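Local coordinates for sensory box histidine kinase/response regulator (Burkholderia thailandensis, PDB 3MR0), which is probably a sensor kinase of two-component signalling, represented here by its PAS domain, and is thought to pass environmental signals into a phosphorelay, at residues M42-E45 and D46-P50. Sequence-based numbering, arbitrary orientation.
Sequences MGYE and DHELP
Glu45 and Glu48 close a type I beta turn with Asp46 and His47 at its corners, in the surface loop of the PAS fold that leads from helix 36-41 to strand 52-53. The helix ends in a Schellman motif, with Gly43 at positive phi.

Two hydrogen bonds of opposite sense join the glutamates, backbone to backbone and backbone to carboxylate. Glu48 N donates to Glu45 O at 2.8 Å, lying 52° out of the carbonyl plane. The Glu48 side chain, CG beside its backbone N and extended beyond (chi2 171°), reaches back to the start of the turn, where OE1 accepts a weak bond from Glu45 N (3.2 Å). A water can bridge this OE1 (3.0 Å) and Gly43 O (3.1 Å).

Their carboxylates are nearly perpendicular, 84° between planes, and kept apart: Glu45 bends at chi2 and turns its OE2 to a salt bridge with Lys40, while Asp46 OD1 pairs with Lys39, which also binds Leu49 O. Both lysines tie the loop to the preceding helix.

Apolar packing comes from Leu49, which lies against one face of the Tyr44 ring in a CH-pi contact: its CD1 sits 3.7 Å from the ring centroid and comes within 3.3 Å of Tyr44 CG.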
loop_
_atom_site.group_PDB
_atom_site.type_symbol
_atom_site.label_atom_id
_atom_site.label_comp_id
_atom_site.label_asym_id
_atom_site.label_seq_id
_atom_site.Cartn_x
_atom_site.Cartn_y
_atom_site.Cartn_z
HETATM N N MSE A 42 8.500 1.992 -4.791
HETATM C CA MSE A 42 9.355 1.855 -3.600
HETATM C C MSE A 42 10.733 2.514 -3.815
HETATM O O MSE A 42 11.561 2.581 -2.898
HETATM C CB MSE A 42 9.535 0.392 -3.187
HETATM C CG MSE A 42 8.255 -0.325 -2.835
HETATM SE SE MSE A 42 7.256 0.525 -1.390
HETATM C CE MSE A 42 8.621 0.412 -0.008
ATOM N N GLY A 43 10.956 2.987 -5.043
ATOM C CA GLY A 43 12.184 3.655 -5.428
ATOM C C GLY A 43 13.199 2.724 -6.059
ATOM O O GLY A 43 14.354 3.107 -6.207
ATOM N N TYR A 44 12.777 1.513 -6.433
ATOM C CA TYR A 44 13.702 0.489 -6.924
ATOM C C TYR A 44 13.499 0.153 -8.391
ATOM O O TYR A 44 12.375 -0.045 -8.835
ATOM C CB TYR A 44 13.567 -0.801 -6.116
ATOM C CG TYR A 44 14.021 -0.695 -4.672
ATOM C CD1 TYR A 44 15.293 -1.092 -4.284
ATOM C CD2 TYR A 44 13.162 -0.200 -3.695
ATOM C CE1 TYR A 44 15.695 -0.987 -2.968
ATOM C CE2 TYR A 44 13.554 -0.094 -2.374
ATOM C CZ TYR A 44 14.823 -0.482 -2.015
ATOM O OH TYR A 44 15.197 -0.364 -0.693
ATOM N N GLU A 45 14.593 0.074 -9.143
ATOM C CA GLU A 45 14.508 -0.420 -10.514
ATOM C C GLU A 45 14.133 -1.900 -10.521
ATOM O O GLU A 45 14.387 -2.627 -9.560
ATOM C CB GLU A 45 15.828 -0.226 -11.262
ATOM C CG GLU A 45 16.154 1.205 -11.593
ATOM C CD GLU A 45 15.040 1.921 -12.369
ATOM O OE1 GLU A 45 14.312 1.274 -13.153
ATOM O OE2 GLU A 45 14.908 3.153 -12.200
ATOM N N ASP A 46 13.560 -2.345 -11.637
ATOM C CA ASP A 46 13.044 -3.705 -11.784
ATOM C C ASP A 46 14.055 -4.761 -11.315
ATOM O O ASP A 46 13.702 -5.719 -10.655
ATOM C CB ASP A 46 12.639 -3.916 -13.254
ATOM C CG ASP A 46 11.833 -5.190 -13.482
ATOM O OD1 ASP A 46 11.334 -5.802 -12.501
ATOM O OD2 ASP A 46 11.689 -5.565 -14.666
ATOM N N HIS A 47 15.319 -4.556 -11.644
ATOM C CA HIS A 47 16.372 -5.512 -11.316
ATOM C C HIS A 47 16.942 -5.367 -9.909
ATOM O O HIS A 47 17.726 -6.208 -9.473
ATOM C CB HIS A 47 17.529 -5.386 -12.318
ATOM C CG HIS A 47 18.449 -4.231 -12.039
ATOM N ND1 HIS A 47 18.334 -3.015 -12.673
ATOM C CD2 HIS A 47 19.502 -4.114 -11.196
ATOM C CE1 HIS A 47 19.278 -2.202 -12.236
ATOM N NE2 HIS A 47 19.998 -2.843 -11.338
ATOM N N GLU A 48 16.585 -4.294 -9.208
ATOM C CA GLU A 48 17.090 -4.066 -7.853
ATOM C C GLU A 48 16.288 -4.789 -6.762
ATOM O O GLU A 48 16.533 -4.602 -5.573
ATOM C CB GLU A 48 17.142 -2.577 -7.559
ATOM C CG GLU A 48 18.075 -1.836 -8.460
ATOM C CD GLU A 48 17.938 -0.351 -8.299
ATOM O OE1 GLU A 48 17.270 0.081 -7.353
ATOM O OE2 GLU A 48 18.490 0.392 -9.126
ATOM N N LEU A 49 15.333 -5.606 -7.182
ATOM C CA LEU A 49 14.552 -6.443 -6.288
ATOM C C LEU A 49 13.928 -7.527 -7.162
ATOM O O LEU A 49 13.499 -7.242 -8.283
ATOM C CB LEU A 49 13.445 -5.623 -5.617
ATOM C CG LEU A 49 13.797 -4.502 -4.639
ATOM C CD1 LEU A 49 12.579 -3.641 -4.342
ATOM C CD2 LEU A 49 14.354 -5.086 -3.361
ATOM N N PRO A 50 13.862 -8.774 -6.665
ATOM C CA PRO A 50 13.278 -9.934 -7.379
ATOM C C PRO A 50 11.759 -9.850 -7.564
ATOM O O PRO A 50 11.111 -9.197 -6.759
ATOM C CB PRO A 50 13.610 -11.109 -6.465
ATOM C CG PRO A 50 14.722 -10.614 -5.624
ATOM C CD PRO A 50 14.483 -9.168 -5.402
HETATM O O HOH W 1 16.734 2.920 -8.140
#